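Local atomic coordinates of AbyA5 (Verrucosispora maris, PDB entry 4YWF), a protein that catalyses acetate elimination in spirotetronate biosynthesis, acting as an esterase-like lyase of the alpha/beta-hydrolase superfamily. Residues W343-A346 with Q347-M351; E305-P308 with P309-A313; T268-T271 with P272-F276; I151-K155 with E156-P160. The protein carries 4 engineered substitutions. All blocks are in the same frame, centred on the assembly; numbering follows the deposited sequence.

Contact 1: residues W343-A346 with Q347-M351; sequences WTLA and QVLEM
Trp343 and Gln347 run alongside each other, one helical turn apart. The ring leaves the backbone with CG anti to N (chi1 -174°), which runs it beside the next turn. There Gln347 CG sits over one face of the indole, 3.8 Å from the centroid of the six-membered ring and only 6° off its normal. This is a CH-pi contact. The Gln347 chain bends at chi2 and holds its amide 29° from the ring plane, with NE2 3.9 Å from Trp343 CZ2. Gln347 OE1 turns to Arg323. In the backbone, Gln347 N donates to Trp343 O at 2.9 Å. A serine in place of Trp343 would probably leave Gln347 CG without its covering face, and its chain more able to turn.

The closely packed part holds the buried Thr344, Val348 and Leu349. Leu345 CD1 lies 4.2 Å from Val348 CG1 and 4.1 Å from Leu349 CG. Phe170, Tyr168 and Val362 press on this group from outside the segments. The looser side is that of Glu350. Its N donates to Ala346 O at 3.1 Å, but its side chain leads away to a salt bridge with Arg323. Trp343 touches Val299 and Val348 touches Tyr212, both in the sheet. The helix is thus packed between the central sheet and helix 356-365, as flanking helices of the alpha/beta-hydrolase fold are.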
loop_
_atom_site.group_PDB
_atom_site.type_symbol
_atom_site.label_atom_id
_atom_site.label_comp_id
_atom_site.label_asym_id
_atom_site.label_seq_id
_atom_site.Cartn_x
_atom_site.Cartn_y
_atom_site.Cartn_z
ATOM N N TRP A 343 12.105 -11.300 1.720
ATOM C CA TRP A 343 13.071 -10.416 2.386
ATOM C C TRP A 343 12.345 -9.518 3.362
ATOM O O TRP A 343 12.818 -9.334 4.507
ATOM C CB TRP A 343 13.899 -9.659 1.386
ATOM C CG TRP A 343 15.027 -8.831 1.924
ATOM C CD1 TRP A 343 16.325 -9.221 2.049
ATOM C CD2 TRP A 343 15.006 -7.424 2.267
ATOM N NE1 TRP A 343 17.097 -8.161 2.482
ATOM C CE2 TRP A 343 16.325 -7.050 2.598
ATOM C CE3 TRP A 343 14.012 -6.445 2.283
ATOM C CZ2 TRP A 343 16.665 -5.739 3.000
ATOM C CZ3 TRP A 343 14.349 -5.146 2.673
ATOM C CH2 TRP A 343 15.650 -4.810 3.036
ATOM N N THR A 344 11.196 -8.987 2.938
ATOM C CA THR A 344 10.436 -8.042 3.727
ATOM C C THR A 344 9.909 -8.726 4.961
ATOM O O THR A 344 9.976 -8.209 6.093
ATOM C CB THR A 344 9.294 -7.340 2.947
ATOM O OG1 THR A 344 8.385 -8.278 2.340
ATOM C CG2 THR A 344 9.861 -6.484 1.872
ATOM N N LEU A 345 9.400 -9.902 4.760
ATOM C CA LEU A 345 8.989 -10.705 5.854
ATOM C C LEU A 345 10.098 -10.929 6.900
ATOM O O LEU A 345 9.910 -10.671 8.102
ATOM C CB LEU A 345 8.392 -11.994 5.310
ATOM C CG LEU A 345 7.910 -12.944 6.360
ATOM C CD1 LEU A 345 6.838 -12.253 7.242
ATOM C CD2 LEU A 345 7.372 -14.192 5.681
ATOM N N ALA A 346 11.271 -11.320 6.427
ATOM C CA ALA A 346 12.395 -11.594 7.276
ATOM C C ALA A 346 12.757 -10.355 8.062
ATOM O O ALA A 346 13.041 -10.415 9.240
ATOM C CB ALA A 346 13.574 -12.024 6.432
ATOM N N GLN A 347 12.719 -9.206 7.390
ATOM C CA GLN A 347 12.988 -7.960 8.053
ATOM C C GLN A 347 11.976 -7.645 9.194
ATOM O O GLN A 347 12.391 -7.274 10.279
ATOM C CB GLN A 347 12.993 -6.805 7.031
ATOM C CG GLN A 347 14.267 -6.779 6.198
ATOM C CD GLN A 347 15.458 -6.310 7.003
ATOM O OE1 GLN A 347 15.369 -5.386 7.818
ATOM N NE2 GLN A 347 16.598 -6.892 6.726
ATOM N N VAL A 348 10.663 -7.782 8.958
ATOM C CA VAL A 348 9.704 -7.449 10.027
ATOM C C VAL A 348 9.757 -8.448 11.156
ATOM O O VAL A 348 9.647 -8.078 12.299
ATOM C CB VAL A 348 8.262 -7.290 9.599
ATOM C CG1 VAL A 348 7.679 -8.550 9.018
ATOM C CG2 VAL A 348 7.446 -6.866 10.835
ATOM N N LEU A 349 10.056 -9.704 10.864
ATOM C CA LEU A 349 10.214 -10.648 11.957
ATOM C C LEU A 349 11.413 -10.370 12.844
ATOM O O LEU A 349 11.331 -10.575 14.068
ATOM C CB LEU A 349 10.291 -12.068 11.443
ATOM C CG LEU A 349 9.078 -12.597 10.689
ATOM C CD1 LEU A 349 9.362 -13.991 10.148
ATOM C CD2 LEU A 349 7.825 -12.619 11.545
ATOM N N GLU A 350 12.515 -9.921 12.258
ATOM C CA GLU A 350 13.673 -9.518 13.010
ATOM C C GLU A 350 13.384 -8.318 13.851
ATOM O O GLU A 350 13.635 -8.357 15.024
ATOM C CB GLU A 350 14.845 -9.221 12.096
ATOM C CG GLU A 350 16.145 -8.930 12.821
ATOM C CD GLU A 350 16.335 -7.447 13.050
ATOM O OE1 GLU A 350 15.660 -6.656 12.394
ATOM O OE2 GLU A 350 17.089 -7.072 13.944
HETATM N N MSE A 351 12.826 -7.248 13.246
HETATM C CA MSE A 351 12.533 -6.041 13.967
HETATM C C MSE A 351 11.607 -6.248 15.124
HETATM O O MSE A 351 11.703 -5.555 16.119
HETATM C CB MSE A 351 11.807 -5.010 13.072
HETATM C CG MSE A 351 12.680 -4.508 11.981
HETATM SE SE MSE A 351 11.580 -3.381 10.792
HETATM C CE MSE A 351 12.919 -3.217 9.404
#

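Contact 2: residues E305-P308 with P309-A313; sequences EIIP and PADPA
Ile307 and Pro308 pack on Asp311 and Pro312 where a loop of the alpha/beta-hydrolase fold turns into helix 310-318. The motif is a beta turn from Pro308 to Asp311, with Pro309 and Ala310 both in helical conformation. The loop follows strand 296-301, a place where this fold commonly carries the acid of a catalytic triad.

Ile307 comes first. With chi1 at -50° its CG2 methyl lies anti to the backbone N, beside the carbonyl carbon, and from there it reaches Asp311. CG2 lies 4.1 Å from Asp311 CB, and the two side chains cross at about a right angle. The same methyl is 4.5 Å from Pro312 CD. Ile307 also touches Tyr298 and Pro242.

Pro308 follows and does most of the touching. Its O accepts the N-H of Asp311 at 2.8 Å. The bond is nearly straight at hydrogen (169°), but the donor stands 41° out of the carbonyl plane. The Asp311 carboxylate is occupied elsewhere: OD1 accepts from Ala244 N, and OD2 from Val243 N and Phe246 N. It thus ties this turn to the chain entering helix 245-248. The Pro308 ring lies beside that carboxylate, with CD 3.4 Å from Asp311 OD2. One turn on, Pro312 has no N-H to give, and its CD sits 3.3 Å from Pro308 O.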
loop_
_atom_site.group_PDB
_atom_site.type_symbol
_atom_site.label_atom_id
_atom_site.label_comp_id
_atom_site.label_asym_id
_atom_site.label_seq_id
_atom_site.Cartn_x
_atom_site.Cartn_y
_atom_site.Cartn_z
ATOM N N GLU A 305 11.142 3.626 -12.784
ATOM C CA GLU A 305 10.667 4.779 -13.573
ATOM C C GLU A 305 9.954 5.875 -12.773
ATOM O O GLU A 305 9.756 6.989 -13.273
ATOM C CB GLU A 305 9.713 4.283 -14.657
ATOM N N ILE A 306 9.489 5.546 -11.562
ATOM C CA ILE A 306 8.642 6.449 -10.797
ATOM C C ILE A 306 9.469 7.109 -9.692
ATOM O O ILE A 306 9.337 8.283 -9.417
ATOM C CB ILE A 306 7.434 5.712 -10.174
ATOM C CG1 ILE A 306 6.816 4.692 -11.119
ATOM C CG2 ILE A 306 6.374 6.677 -9.729
ATOM C CD1 ILE A 306 6.521 5.192 -12.524
ATOM N N ILE A 307 10.315 6.332 -9.055
ATOM C CA ILE A 307 11.059 6.805 -7.956
ATOM C C ILE A 307 12.493 7.071 -8.438
ATOM O O ILE A 307 13.140 6.167 -8.946
ATOM C CB ILE A 307 11.050 5.779 -6.822
ATOM C CG1 ILE A 307 9.604 5.330 -6.517
ATOM C CG2 ILE A 307 11.722 6.349 -5.577
ATOM C CD1 ILE A 307 8.658 6.455 -6.336
ATOM N N PRO A 308 12.978 8.310 -8.295
ATOM C CA PRO A 308 14.352 8.598 -8.706
ATOM C C PRO A 308 15.456 7.945 -7.837
ATOM O O PRO A 308 15.327 7.830 -6.600
ATOM C CB PRO A 308 14.442 10.126 -8.658
ATOM C CG PRO A 308 13.159 10.618 -8.055
ATOM C CD PRO A 308 12.358 9.446 -7.586
ATOM N N PRO A 309 16.573 7.551 -8.455
ATOM C CA PRO A 309 17.649 6.809 -7.718
ATOM C C PRO A 309 18.199 7.627 -6.537
ATOM O O PRO A 309 18.605 7.091 -5.528
ATOM C CB PRO A 309 18.745 6.538 -8.805
ATOM C CG PRO A 309 18.225 7.156 -10.082
ATOM C CD PRO A 309 16.969 7.947 -9.817
ATOM N N ALA A 310 18.077 8.943 -6.633
ATOM C CA ALA A 310 18.477 9.839 -5.550
ATOM C C ALA A 310 17.667 9.622 -4.273
ATOM O O ALA A 310 18.066 10.078 -3.217
ATOM C CB ALA A 310 18.340 11.309 -5.998
ATOM N N ASP A 311 16.499 8.999 -4.352
ATOM C CA ASP A 311 15.674 8.893 -3.145
ATOM C C ASP A 311 16.212 7.734 -2.247
ATOM O O ASP A 311 16.607 7.987 -1.119
ATOM C CB ASP A 311 14.211 8.854 -3.533
ATOM C CG ASP A 311 13.624 10.224 -3.730
ATOM O OD1 ASP A 311 14.200 11.254 -3.288
ATOM O OD2 ASP A 311 12.529 10.297 -4.254
ATOM N N PRO A 312 16.320 6.508 -2.740
ATOM C CA PRO A 312 17.012 5.561 -1.850
ATOM C C PRO A 312 18.478 5.897 -1.431
ATOM O O PRO A 312 18.870 5.519 -0.346
ATOM C CB PRO A 312 16.979 4.256 -2.591
ATOM C CG PRO A 312 16.428 4.495 -3.948
ATOM C CD PRO A 312 15.907 5.918 -4.023
ATOM N N ALA A 313 19.242 6.566 -2.318
ATOM C CA ALA A 313 20.588 7.106 -2.053
ATOM C C ALA A 313 20.559 8.012 -0.841
ATOM O O ALA A 313 21.426 7.947 0.001
ATOM C CB ALA A 313 21.127 7.913 -3.278
#

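Contact 3: residues T268-T271 with P272-F276; sequences TQTT and PATVF
The hydroxyl OG1 of Thr268 has two hydrogen-bond partners and touches Val275. Thr270 OG1 donates to it at 2.7 Å, and Leu264 O in helix 258-268 is the other partner. Val275 CG2 lies 3.6 Å from Thr268 OG1. In Thr270, OG1 is tucked between the backbone N and carbonyl carbon (chi1 57°), which turns it to Thr268. It also meets Val275 CB at 3.5 Å. Were Thr270 an alanine, the donor to Thr268 OG1 would be missing and a gap beside Val275 would be likely to open.

The outer half of the turn is pinned by two threonines. Thr271 OG1 and Thr274 OG1 are hydrogen-bonded at 3.0 Å, and either could be the donor. Thr274 N also donates to Thr271 O at 3.1 Å. That donor stands 62° out of the carbonyl plane, and the bond is bent. This half is exposed, while Val275 is buried against Val261 and Leu264.

Gln269, with positive phi, closes helix 258-268 in a Schellman motif. The tight turn then leads into helix 275-278, within the helical insertion after strand 233-239, where alpha/beta hydrolases commonly carry their lid.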
loop_
_atom_site.group_PDB
_atom_site.type_symbol
_atom_site.label_atom_id
_atom_site.label_comp_id
_atom_site.label_asym_id
_atom_site.label_seq_id
_atom_site.Cartn_x
_atom_site.Cartn_y
_atom_site.Cartn_z
ATOM N N THR A 268 -4.913 13.434 -4.236
ATOM C CA THR A 268 -4.745 14.741 -3.600
ATOM C C THR A 268 -5.872 15.720 -3.895
ATOM O O THR A 268 -5.930 16.801 -3.285
ATOM C CB THR A 268 -3.426 15.404 -4.028
ATOM O OG1 THR A 268 -3.372 15.576 -5.472
ATOM C CG2 THR A 268 -2.250 14.504 -3.544
ATOM N N GLN A 269 -6.746 15.372 -4.847
ATOM C CA GLN A 269 -7.832 16.234 -5.251
ATOM C C GLN A 269 -7.275 17.541 -5.824
ATOM O O GLN A 269 -7.678 18.615 -5.454
ATOM C CB GLN A 269 -8.782 16.491 -4.084
ATOM C CG GLN A 269 -9.541 15.210 -3.736
ATOM C CD GLN A 269 -10.287 15.301 -2.444
ATOM O OE1 GLN A 269 -10.770 16.358 -2.074
ATOM N NE2 GLN A 269 -10.371 14.171 -1.720
ATOM N N THR A 270 -6.351 17.402 -6.764
ATOM C CA THR A 270 -5.774 18.532 -7.470
ATOM C C THR A 270 -5.895 18.189 -8.898
ATOM O O THR A 270 -6.718 17.382 -9.197
ATOM C CB THR A 270 -4.328 18.792 -7.034
ATOM O OG1 THR A 270 -3.520 17.636 -7.239
ATOM C CG2 THR A 270 -4.321 19.199 -5.617
ATOM N N THR A 271 -5.084 18.772 -9.776
ATOM C CA THR A 271 -5.033 18.385 -11.178
ATOM C C THR A 271 -3.578 18.040 -11.542
ATOM O O THR A 271 -2.704 18.365 -10.789
ATOM C CB THR A 271 -5.559 19.518 -12.094
ATOM O OG1 THR A 271 -4.615 20.584 -12.153
ATOM C CG2 THR A 271 -6.872 20.061 -11.553
ATOM N N PRO A 272 -3.346 17.441 -12.721
ATOM C CA PRO A 272 -2.046 17.105 -13.290
ATOM C C PRO A 272 -1.033 18.277 -13.438
ATOM O O PRO A 272 0.161 18.086 -13.201
ATOM C CB PRO A 272 -2.422 16.554 -14.686
ATOM C CG PRO A 272 -3.757 15.924 -14.457
ATOM C CD PRO A 272 -4.447 16.954 -13.597
ATOM N N ALA A 273 -1.523 19.440 -13.864
ATOM C CA ALA A 273 -0.767 20.710 -13.939
ATOM C C ALA A 273 -0.343 21.274 -12.567
ATOM O O ALA A 273 0.632 22.018 -12.457
ATOM C CB ALA A 273 -1.648 21.755 -14.635
ATOM N N THR A 274 -1.136 20.984 -11.546
ATOM C CA THR A 274 -0.871 21.522 -10.224
ATOM C C THR A 274 -0.317 20.465 -9.206
ATOM O O THR A 274 0.147 20.854 -8.152
ATOM C CB THR A 274 -2.140 22.187 -9.641
ATOM O OG1 THR A 274 -3.197 21.227 -9.568
ATOM C CG2 THR A 274 -2.600 23.375 -10.515
ATOM N N VAL A 275 -0.360 19.174 -9.513
ATOM C CA VAL A 275 -0.130 18.183 -8.450
ATOM C C VAL A 275 1.295 18.229 -7.891
ATOM O O VAL A 275 1.479 18.320 -6.697
ATOM C CB VAL A 275 -0.568 16.742 -8.837
ATOM C CG1 VAL A 275 0.186 16.215 -10.028
ATOM C CG2 VAL A 275 -0.436 15.796 -7.621
ATOM N N PHE A 276 2.300 18.281 -8.739
ATOM C CA PHE A 276 3.689 18.357 -8.264
ATOM C C PHE A 276 4.027 19.602 -7.467
ATOM O O PHE A 276 4.719 19.506 -6.455
ATOM C CB PHE A 276 4.631 18.162 -9.406
ATOM C CG PHE A 276 4.639 16.761 -9.899
ATOM C CD1 PHE A 276 4.948 15.699 -9.012
ATOM C CD2 PHE A 276 4.356 16.466 -11.196
ATOM C CE1 PHE A 276 4.937 14.387 -9.439
ATOM C CE2 PHE A 276 4.363 15.178 -11.630
ATOM C CZ PHE A 276 4.646 14.132 -10.762
#

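Contact 4: residues I151-K155 with E156-P160; sequences IVSIK and EQWAP
Glu156 and Lys155 are joined by a salt bridge, and the two chains run the same way. Lys155 NZ meets Glu156 OE2 at 2.9 Å, on the syn side of the carboxylate and 16° out of its plane. The bend at chi2 of Glu156 (83°) folds the acid back beside the lysine chain. It also brings OE1 to 3.2 Å from the CD1 methyl of Ile154. Water 3 donates to Glu156 OE1 and weakly accepts from Lys155 NZ. Both ends have further partners: NZ also pairs with Glu182 and Glu176, and OE2 accepts from Trp132 NE1. Three acids around one buried ammonium would probably spread its charge.

Gln157 comes next. Its N donates to Ile154 O at 3.0 Å, from above the carbonyl plane. Its side chain is extended beyond CG and sets OE1 3.1 Å from Ser153 OG. Water 2 donates to Gln157 OE1 at 2.7 Å and takes the N-H of Ile154.

This segment lies in the loop between strand 143-148 and helix 162-167. In alpha/beta hydrolases the loop after this strand commonly contributes to the oxyanion hole.

Trp158 N donates to Lys155 O at 3.1 Å, 60° above the carbonyl plane. Water 1 lies in the plane of the indole, at its edge. Its bond to Trp158 NE1 is weak, and it lies within hydrogen-bonding distance of Ser153 O. Ala159 N reaches the same Lys155 O at 2.9 Å, close to the line of the C=O bond, though bent at the hydrogen. Its methyl, CB, is 3.5 Å from Lys155 O.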
loop_
_atom_site.group_PDB
_atom_site.type_symbol
_atom_site.label_atom_id
_atom_site.label_comp_id
_atom_site.label_asym_id
_atom_site.label_seq_id
_atom_site.Cartn_x
_atom_site.Cartn_y
_atom_site.Cartn_z
ATOM N N ILE A 151 -0.310 4.011 -4.296
ATOM C CA ILE A 151 -1.425 4.875 -4.675
ATOM C C ILE A 151 -2.445 4.148 -5.587
ATOM O O ILE A 151 -3.517 4.748 -5.897
ATOM C CB ILE A 151 -0.936 6.187 -5.333
ATOM C CG1 ILE A 151 0.082 5.852 -6.433
ATOM C CG2 ILE A 151 -0.349 7.165 -4.298
ATOM C CD1 ILE A 151 0.217 6.865 -7.541
ATOM N N VAL A 152 -2.111 2.953 -6.081
ATOM C CA VAL A 152 -3.067 2.165 -6.858
ATOM C C VAL A 152 -3.500 0.863 -6.153
ATOM O O VAL A 152 -4.380 0.173 -6.646
ATOM C CB VAL A 152 -2.625 1.885 -8.331
ATOM C CG1 VAL A 152 -2.539 3.191 -9.132
ATOM C CG2 VAL A 152 -1.328 1.085 -8.404
ATOM N N SER A 153 -2.913 0.557 -4.998
ATOM C CA SER A 153 -3.106 -0.734 -4.273
ATOM C C SER A 153 -4.255 -0.653 -3.254
ATOM O O SER A 153 -4.138 0.024 -2.246
ATOM C CB SER A 153 -1.834 -1.139 -3.522
ATOM O OG SER A 153 -0.739 -1.393 -4.423
ATOM N N ILE A 154 -5.342 -1.360 -3.515
ATOM C CA ILE A 154 -6.414 -1.509 -2.540
ATOM C C ILE A 154 -6.118 -2.632 -1.565
ATOM O O ILE A 154 -5.317 -3.490 -1.831
ATOM C CB ILE A 154 -7.807 -1.737 -3.188
ATOM C CG1 ILE A 154 -7.836 -3.072 -3.941
ATOM C CG2 ILE A 154 -8.212 -0.507 -3.969
ATOM C CD1 ILE A 154 -9.251 -3.552 -4.243
ATOM N N LYS A 155 -6.811 -2.610 -0.443
ATOM C CA LYS A 155 -6.423 -3.396 0.738
ATOM C C LYS A 155 -6.774 -4.883 0.539
ATOM O O LYS A 155 -6.180 -5.801 1.158
ATOM C CB LYS A 155 -7.146 -2.819 1.983
ATOM C CG LYS A 155 -8.679 -2.746 1.876
ATOM C CD LYS A 155 -9.359 -1.997 3.043
ATOM C CE LYS A 155 -10.884 -2.070 2.937
ATOM N NZ LYS A 155 -11.453 -1.644 1.624
ATOM N N GLU A 156 -7.702 -5.130 -0.375
ATOM C CA GLU A 156 -8.073 -6.462 -0.738
ATOM C C GLU A 156 -6.948 -7.171 -1.485
ATOM O O GLU A 156 -6.962 -8.389 -1.580
ATOM C CB GLU A 156 -9.379 -6.459 -1.569
ATOM C CG GLU A 156 -10.637 -6.163 -0.698
ATOM C CD GLU A 156 -10.854 -4.678 -0.459
ATOM O OE1 GLU A 156 -10.241 -3.818 -1.187
ATOM O OE2 GLU A 156 -11.604 -4.352 0.472
ATOM N N GLN A 157 -5.929 -6.440 -1.931
ATOM C CA GLN A 157 -4.784 -7.076 -2.577
ATOM C C GLN A 157 -4.000 -7.892 -1.547
ATOM O O GLN A 157 -3.449 -8.955 -1.850
ATOM C CB GLN A 157 -3.852 -5.981 -3.148
ATOM C CG GLN A 157 -3.132 -6.361 -4.434
ATOM C CD GLN A 157 -1.904 -5.490 -4.700
ATOM O OE1 GLN A 157 -1.966 -4.256 -4.642
ATOM N NE2 GLN A 157 -0.782 -6.132 -4.997
ATOM N N TRP A 158 -3.925 -7.347 -0.330
ATOM C CA TRP A 158 -3.165 -7.941 0.775
ATOM C C TRP A 158 -3.968 -8.710 1.802
ATOM O O TRP A 158 -3.400 -9.531 2.480
ATOM C CB TRP A 158 -2.426 -6.833 1.548
ATOM C CG TRP A 158 -1.821 -5.796 0.706
ATOM C CD1 TRP A 158 -2.203 -4.494 0.621
ATOM C CD2 TRP A 158 -0.761 -5.972 -0.229
ATOM N NE1 TRP A 158 -1.412 -3.837 -0.287
ATOM C CE2 TRP A 158 -0.533 -4.731 -0.838
ATOM C CE3 TRP A 158 0.007 -7.063 -0.615
ATOM C CZ2 TRP A 158 0.464 -4.540 -1.795
ATOM C CZ3 TRP A 158 1.021 -6.867 -1.541
ATOM C CH2 TRP A 158 1.223 -5.614 -2.130
ATOM N N ALA A 159 -5.272 -8.433 1.939
ATOM C CA ALA A 159 -6.067 -9.022 2.992
ATOM C C ALA A 159 -6.112 -10.537 3.017
ATOM O O ALA A 159 -6.248 -11.108 4.073
ATOM C CB ALA A 159 -7.501 -8.460 2.959
ATOM N N PRO A 160 -5.996 -11.201 1.854
ATOM C CA PRO A 160 -6.087 -12.644 1.915
ATOM C C PRO A 160 -4.933 -13.274 2.748
ATOM O O PRO A 160 -5.068 -14.414 3.227
ATOM C CB PRO A 160 -5.948 -13.047 0.467
ATOM C CG PRO A 160 -6.401 -11.894 -0.340
ATOM C CD PRO A 160 -6.092 -10.696 0.478
HETATM O O HOH W 1 -3.344 -1.212 0.266
HETATM O O HOH W 2 -4.411 -3.451 -5.441
HETATM O O HOH W 3 -10.929 -1.028 -1.251
#

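In the fold
The four contacts are local: one lies within a helix, three in loops or at helix starts. No two of them touch. Contact 4 is the most central, about 7 Å from the centre of the chain. Its nearest atoms come within about 8 Å of contacts 1 and 3, and about 7 Å of contact 2. Contacts 1 and 3 lie on opposite sides of the chain's centre, 35 Å apart between centres. Contacts 2 and 4 follow strands 296-301 and 143-148, whose loops commonly border the active site in this fold. Contact 3 belongs to the helical insertion between strands 233-239 and 296-301. Ile151, in contact 4, packs against helix 258-268, which ends at contact 3.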